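Long-range contacts in hydrogenase maturation factor (Thermoanaerobacter tengcongensis, PDB 3VTH), which probably transfers the carbamoyl group of carbamoyl phosphate, at the expense of ATP, to the C-terminal cysteine of HypE during maturation of [NiFe]-hydrogenases: residues 629-634 with 666-671; 633-638 with 654-659. All blocks are in the same frame, centred on the assembly; numbering follows the deposited sequence.

Interaction 1: residues 629-634 with 666-671; sequences AESEEY and KSYISA. With PO4 (phosphate ion), chain K.
A629 N donates to S667 O at 2.8 Å, the one hydrogen bond between the two segments. It is fairly straight at the hydrogen (158°), yet the donor stands above the carbonyl plane. S667 O also accepts the helical bond from A671 N, and the two donors reach it from opposite faces of that plane.

Van der Waals contacts make up the rest of the direct interface. The methyl of A629 lies against the S667 backbone, and A671 CB rests 3.5 Å from A629 O. Farther along, the Y668 ring reaches out to the loop because its CG stands anti to the backbone N (chi1 -179°). Its CE1 comes within 3.7 Å of S631 OG, and its OH meets E633 CG at 3.5 Å.

Polar bonds shape the loop itself. S631 OG accepts from E633 N at 2.9 Å, which makes an ST turn, and donates to O3 of a phosphate ion at 2.7 Å. E632 N binds phosphate O4 at 2.6 Å, while O3 lies at the edge of the Y668 ring. The ion probably comes from the crystallisation liquor, and this surface contact is outside the nucleotide and metal sites.

N675, farther along helix 666-692, ties down S631 O and E633 O. The contact thus lays the loop between helix 619-626 and strand 639-641 along the first turns of helix 666-692.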
loop_
_atom_site.group_PDB
_atom_site.type_symbol
_atom_site.label_atom_id
_atom_site.label_comp_id
_atom_site.label_asym_id
_atom_site.label_seq_id
_atom_site.Cartn_x
_atom_site.Cartn_y
_atom_site.Cartn_z
ATOM N N ALA A 629 -5.735 -22.005 -17.113
ATOM C CA ALA A 629 -6.583 -23.145 -16.806
ATOM C C ALA A 629 -6.092 -23.824 -15.535
ATOM O O ALA A 629 -5.151 -23.350 -14.875
ATOM C CB ALA A 629 -6.605 -24.150 -17.987
ATOM N N GLU A 630 -6.759 -24.921 -15.196
ATOM C CA GLU A 630 -6.364 -25.802 -14.116
ATOM C C GLU A 630 -5.545 -26.929 -14.711
ATOM O O GLU A 630 -6.083 -27.762 -15.445
ATOM C CB GLU A 630 -7.608 -26.395 -13.456
ATOM C CG GLU A 630 -7.372 -26.853 -12.037
ATOM C CD GLU A 630 -7.058 -25.700 -11.141
ATOM O OE1 GLU A 630 -6.024 -25.763 -10.435
ATOM O OE2 GLU A 630 -7.838 -24.716 -11.159
ATOM N N SER A 631 -4.244 -26.951 -14.422
ATOM C CA SER A 631 -3.399 -28.050 -14.877
ATOM C C SER A 631 -2.181 -28.225 -13.988
ATOM O O SER A 631 -1.721 -27.271 -13.343
ATOM C CB SER A 631 -2.965 -27.844 -16.332
ATOM O OG SER A 631 -2.154 -28.917 -16.786
ATOM N N GLU A 632 -1.673 -29.457 -13.971
ATOM C CA GLU A 632 -0.419 -29.793 -13.298
ATOM C C GLU A 632 0.699 -29.978 -14.317
ATOM O O GLU A 632 1.839 -30.216 -13.944
ATOM C CB GLU A 632 -0.568 -31.078 -12.464
ATOM C CG GLU A 632 -1.550 -30.985 -11.300
ATOM C CD GLU A 632 -1.099 -30.004 -10.242
ATOM O OE1 GLU A 632 -1.948 -29.255 -9.714
ATOM O OE2 GLU A 632 0.109 -29.969 -9.940
ATOM N N GLU A 633 0.369 -29.873 -15.602
ATOM C CA GLU A 633 1.356 -30.075 -16.657
ATOM C C GLU A 633 2.333 -28.901 -16.748
ATOM O O GLU A 633 2.039 -27.792 -16.296
ATOM C CB GLU A 633 0.688 -30.337 -18.012
ATOM C CG GLU A 633 -0.222 -31.580 -18.047
ATOM C CD GLU A 633 0.470 -32.851 -17.568
ATOM O OE1 GLU A 633 -0.052 -33.486 -16.627
ATOM O OE2 GLU A 633 1.528 -33.221 -18.125
ATOM N N TYR A 634 3.497 -29.156 -17.339
ATOM C CA TYR A 634 4.546 -28.138 -17.407
ATOM C C TYR A 634 5.532 -28.432 -18.526
ATOM O O TYR A 634 5.477 -29.484 -19.172
ATOM C CB TYR A 634 5.263 -28.013 -16.056
ATOM C CG TYR A 634 6.091 -29.217 -15.701
ATOM C CD1 TYR A 634 7.435 -29.279 -16.066
ATOM C CD2 TYR A 634 5.541 -30.302 -15.017
ATOM C CE1 TYR A 634 8.218 -30.379 -15.763
ATOM C CE2 TYR A 634 6.325 -31.420 -14.705
ATOM C CZ TYR A 634 7.665 -31.437 -15.083
ATOM O OH TYR A 634 8.478 -32.509 -14.799
ATOM N N LYS A 666 -4.992 -21.190 -25.025
ATOM C CA LYS A 666 -4.140 -20.231 -24.321
ATOM C C LYS A 666 -4.132 -20.441 -22.803
ATOM O O LYS A 666 -3.096 -20.291 -22.157
ATOM C CB LYS A 666 -4.580 -18.798 -24.635
ATOM C CG LYS A 666 -4.207 -18.308 -26.043
ATOM C CD LYS A 666 -4.154 -16.772 -26.076
ATOM C CE LYS A 666 -5.288 -16.178 -26.879
ATOM N NZ LYS A 666 -5.021 -16.332 -28.343
ATOM N N SER A 667 -5.299 -20.786 -22.259
ATOM C CA SER A 667 -5.483 -21.069 -20.835
ATOM C C SER A 667 -4.589 -22.209 -20.357
ATOM O O SER A 667 -3.971 -22.123 -19.298
ATOM C CB SER A 667 -6.955 -21.410 -20.536
ATOM O OG SER A 667 -7.338 -22.590 -21.236
ATOM N N TYR A 668 -4.538 -23.271 -21.153
ATOM C CA TYR A 668 -3.719 -24.443 -20.874
ATOM C C TYR A 668 -2.229 -24.142 -20.996
ATOM O O TYR A 668 -1.446 -24.536 -20.143
ATOM C CB TYR A 668 -4.140 -25.577 -21.821
ATOM C CG TYR A 668 -3.399 -26.879 -21.641
ATOM C CD1 TYR A 668 -3.604 -27.672 -20.510
ATOM C CD2 TYR A 668 -2.519 -27.332 -22.615
ATOM C CE1 TYR A 668 -2.944 -28.882 -20.351
ATOM C CE2 TYR A 668 -1.859 -28.544 -22.471
ATOM C CZ TYR A 668 -2.074 -29.317 -21.336
ATOM O OH TYR A 668 -1.410 -30.525 -21.191
ATOM N N ILE A 669 -1.836 -23.426 -22.043
ATOM C CA ILE A 669 -0.439 -23.016 -22.223
ATOM C C ILE A 669 0.033 -22.122 -21.066
ATOM O O ILE A 669 1.145 -22.254 -20.561
ATOM C CB ILE A 669 -0.257 -22.287 -23.567
ATOM C CG1 ILE A 669 -0.490 -23.263 -24.733
ATOM C CG2 ILE A 669 1.127 -21.647 -23.654
ATOM C CD1 ILE A 669 -0.528 -22.598 -26.092
ATOM N N SER A 670 -0.825 -21.210 -20.643
ATOM C CA SER A 670 -0.473 -20.316 -19.541
ATOM C C SER A 670 -0.242 -21.114 -18.261
ATOM O O SER A 670 0.730 -20.875 -17.541
ATOM C CB SER A 670 -1.582 -19.288 -19.318
ATOM O OG SER A 670 -1.211 -18.419 -18.256
ATOM N N ALA A 671 -1.144 -22.056 -17.979
ATOM C CA ALA A 671 -1.010 -22.899 -16.799
ATOM C C ALA A 671 0.323 -23.663 -16.829
ATOM O O ALA A 671 1.047 -23.694 -15.839
ATOM C CB ALA A 671 -2.203 -23.856 -16.674
HETATM P P PO4 K . -3.702 -31.961 -15.967
HETATM O O1 PO4 K . -5.005 -31.555 -15.311
HETATM O O2 PO4 K . -3.703 -33.453 -16.230
HETATM O O3 PO4 K . -3.544 -31.214 -17.279
HETATM O O4 PO4 K . -2.573 -31.661 -15.012
#

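Interaction 2: residues 633-638 with 654-659; sequences EYYEYE and RQIYED
Y635 OH donates to D659 OD2 at 2.6 Å, a short bond between two buried side chains. The carboxylate oxygen is met on its anti side, 30° out of the carboxylate plane, and lies near the plane of the ring at its edge. Ring and carboxylate planes are 43° apart, so the two groups are neither coplanar nor perpendicular.

The body of the ring packs on the helix between Q655 and D659. CD1 touches Q655 CB at 3.4 Å. The backbone N of I656 lies over one face, and I656 CG1 approaches from the same side of the ring plane, nearest CE2 of Y635 at 3.4 Å; the I656 side chain crosses the tyrosine at about a right angle. With its CG anti to the carbonyl carbon (chi1 -67°), Y635 directs the ring at the helix. One residue on, the end of Q655 lies against the E636 backbone, with the amide plane nearly perpendicular to the Y635 ring.

In the second shell, K672 of helix 666-692 forms a salt bridge with D659 OD2, so that oxygen serves both the phenol and an ammonium group. The nearby lysine would be expected to favour the charged carboxylate. T676 OG1 bonds to Y635 N and anchors the backbone from which the ring projects. A phenylalanine in place of Y635 would probably leave D659 without its phenol partner and the ring without its polar anchor on the helix.

A tyrosine from an extended loop is thus anchored on a helix by its hydroxyl and ring together. This is structural packing within the second subdomain of the Kae1-like carbamoyltransferase domain, on helix 649-662, where neither metal nor nucleotide is bound.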
loop_
_atom_site.group_PDB
_atom_site.type_symbol
_atom_site.label_atom_id
_atom_site.label_comp_id
_atom_site.label_asym_id
_atom_site.label_seq_id
_atom_site.Cartn_x
_atom_site.Cartn_y
_atom_site.Cartn_z
ATOM N N GLU A 633 0.369 -29.873 -15.602
ATOM C CA GLU A 633 1.356 -30.075 -16.657
ATOM C C GLU A 633 2.333 -28.901 -16.748
ATOM O O GLU A 633 2.039 -27.792 -16.296
ATOM C CB GLU A 633 0.688 -30.337 -18.012
ATOM C CG GLU A 633 -0.222 -31.580 -18.047
ATOM C CD GLU A 633 0.470 -32.851 -17.568
ATOM O OE1 GLU A 633 -0.052 -33.486 -16.627
ATOM O OE2 GLU A 633 1.528 -33.221 -18.125
ATOM N N TYR A 634 3.497 -29.156 -17.339
ATOM C CA TYR A 634 4.546 -28.138 -17.407
ATOM C C TYR A 634 5.532 -28.432 -18.526
ATOM O O TYR A 634 5.477 -29.484 -19.172
ATOM C CB TYR A 634 5.263 -28.013 -16.056
ATOM C CG TYR A 634 6.091 -29.217 -15.701
ATOM C CD1 TYR A 634 7.435 -29.279 -16.066
ATOM C CD2 TYR A 634 5.541 -30.302 -15.017
ATOM C CE1 TYR A 634 8.218 -30.379 -15.763
ATOM C CE2 TYR A 634 6.325 -31.420 -14.705
ATOM C CZ TYR A 634 7.665 -31.437 -15.083
ATOM O OH TYR A 634 8.478 -32.509 -14.799
ATOM N N TYR A 635 6.434 -27.492 -18.747
ATOM C CA TYR A 635 7.399 -27.604 -19.819
ATOM C C TYR A 635 8.755 -28.056 -19.274
ATOM O O TYR A 635 9.081 -27.796 -18.119
ATOM C CB TYR A 635 7.537 -26.249 -20.531
ATOM C CG TYR A 635 6.283 -25.840 -21.267
ATOM C CD1 TYR A 635 5.859 -26.553 -22.392
ATOM C CD2 TYR A 635 5.507 -24.760 -20.837
ATOM C CE1 TYR A 635 4.727 -26.196 -23.078
ATOM C CE2 TYR A 635 4.352 -24.395 -21.522
ATOM C CZ TYR A 635 3.973 -25.124 -22.645
ATOM O OH TYR A 635 2.837 -24.802 -23.348
ATOM N N GLU A 636 9.526 -28.732 -20.112
ATOM C CA GLU A 636 10.890 -29.109 -19.785
ATOM C C GLU A 636 11.816 -27.881 -19.714
ATOM O O GLU A 636 11.681 -26.932 -20.496
ATOM C CB GLU A 636 11.405 -30.102 -20.826
ATOM C CG GLU A 636 12.779 -30.678 -20.521
ATOM C CD GLU A 636 13.581 -31.004 -21.777
ATOM O OE1 GLU A 636 14.128 -32.123 -21.857
ATOM O OE2 GLU A 636 13.676 -30.138 -22.679
ATOM N N TYR A 637 12.740 -27.911 -18.761
ATOM C CA TYR A 637 13.788 -26.898 -18.647
ATOM C C TYR A 637 15.122 -27.567 -18.352
ATOM O O TYR A 637 15.186 -28.737 -17.968
ATOM C CB TYR A 637 13.477 -25.878 -17.546
ATOM C CG TYR A 637 13.152 -26.533 -16.232
ATOM C CD1 TYR A 637 14.149 -26.819 -15.292
ATOM C CD2 TYR A 637 11.840 -26.885 -15.937
ATOM C CE1 TYR A 637 13.830 -27.451 -14.095
ATOM C CE2 TYR A 637 11.516 -27.488 -14.761
ATOM C CZ TYR A 637 12.503 -27.770 -13.850
ATOM O OH TYR A 637 12.118 -28.372 -12.697
ATOM N N GLU A 638 16.182 -26.788 -18.514
ATOM C CA GLU A 638 17.541 -27.261 -18.367
ATOM C C GLU A 638 18.249 -26.219 -17.514
ATOM O O GLU A 638 18.064 -25.019 -17.729
ATOM C CB GLU A 638 18.164 -27.367 -19.764
ATOM C CG GLU A 638 19.671 -27.535 -19.811
ATOM C CD GLU A 638 20.187 -27.755 -21.224
ATOM O OE1 GLU A 638 20.123 -28.910 -21.705
ATOM O OE2 GLU A 638 20.661 -26.780 -21.850
ATOM N N ARG A 654 10.241 -22.282 -27.017
ATOM C CA ARG A 654 10.087 -23.263 -28.119
ATOM C C ARG A 654 8.921 -24.209 -27.918
ATOM O O ARG A 654 8.161 -24.446 -28.850
ATOM C CB ARG A 654 11.331 -24.119 -28.277
ATOM C CG ARG A 654 12.401 -23.437 -29.039
ATOM C CD ARG A 654 13.526 -24.372 -29.400
ATOM N NE ARG A 654 14.772 -23.614 -29.409
ATOM C CZ ARG A 654 15.972 -24.135 -29.619
ATOM N NH1 ARG A 654 16.101 -25.431 -29.852
ATOM N NH2 ARG A 654 17.041 -23.350 -29.598
ATOM N N GLN A 655 8.798 -24.758 -26.709
ATOM C CA GLN A 655 7.717 -25.702 -26.378
ATOM C C GLN A 655 6.354 -24.994 -26.316
ATOM O O GLN A 655 5.341 -25.552 -26.723
ATOM C CB GLN A 655 8.009 -26.416 -25.052
ATOM C CG GLN A 655 9.288 -27.301 -25.045
ATOM C CD GLN A 655 9.807 -27.519 -23.641
ATOM O OE1 GLN A 655 10.767 -26.862 -23.206
ATOM N NE2 GLN A 655 9.136 -28.376 -22.897
ATOM N N ILE A 656 6.343 -23.772 -25.790
ATOM C CA ILE A 656 5.131 -22.949 -25.747
ATOM C C ILE A 656 4.587 -22.673 -27.146
ATOM O O ILE A 656 3.384 -22.852 -27.391
ATOM C CB ILE A 656 5.385 -21.621 -25.018
ATOM C CG1 ILE A 656 5.460 -21.867 -23.512
ATOM C CG2 ILE A 656 4.275 -20.603 -25.337
ATOM C CD1 ILE A 656 6.030 -20.696 -22.715
ATOM N N TYR A 657 5.465 -22.236 -28.049
ATOM C CA TYR A 657 5.092 -21.998 -29.445
ATOM C C TYR A 657 4.648 -23.284 -30.151
ATOM O O TYR A 657 3.734 -23.259 -30.983
ATOM C CB TYR A 657 6.231 -21.302 -30.207
ATOM C CG TYR A 657 5.978 -21.090 -31.689
ATOM C CD1 TYR A 657 5.263 -19.981 -32.159
ATOM C CD2 TYR A 657 6.465 -21.994 -32.622
ATOM C CE1 TYR A 657 5.044 -19.786 -33.545
ATOM C CE2 TYR A 657 6.254 -21.820 -33.990
ATOM C CZ TYR A 657 5.540 -20.717 -34.450
ATOM O OH TYR A 657 5.340 -20.598 -35.827
ATOM N N GLU A 658 5.294 -24.401 -29.824
ATOM C CA GLU A 658 4.886 -25.693 -30.362
ATOM C C GLU A 658 3.462 -26.035 -29.934
ATOM O O GLU A 658 2.655 -26.491 -30.751
ATOM C CB GLU A 658 5.831 -26.808 -29.917
ATOM C CG GLU A 658 7.129 -26.887 -30.689
ATOM C CD GLU A 658 7.856 -28.190 -30.413
ATOM O OE1 GLU A 658 8.265 -28.415 -29.249
ATOM O OE2 GLU A 658 7.994 -28.997 -31.357
ATOM N N ASP A 659 3.166 -25.819 -28.653
ATOM C CA ASP A 659 1.818 -26.044 -28.142
ATOM C C ASP A 659 0.818 -25.151 -28.857
ATOM O O ASP A 659 -0.281 -25.589 -29.190
ATOM C CB ASP A 659 1.746 -25.833 -26.627
ATOM C CG ASP A 659 2.234 -27.054 -25.837
ATOM O OD1 ASP A 659 2.603 -28.069 -26.444
ATOM O OD2 ASP A 659 2.242 -27.002 -24.597
#

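In the fold
From the N-terminal side, the chain leaves helix 619-626 and enters the loop that supplies one segment to each contact, with E633 and Y634 common to both. After strands 639-641 and 645-647 it reaches helix 649-662, where interaction 2 closes a loop with 15 residues between its segments. It then turns into helix 666-692, whose start closes the wider loop of interaction 1, with 31 residues between. The shorter closure lies wholly within the longer one. Their centres are 11 Å apart, and I669 joins them: its CG2 lies 3.6 Å from Y635 OH and 3.7 Å from I656 CG2. One loop is thereby tied to two successive helices.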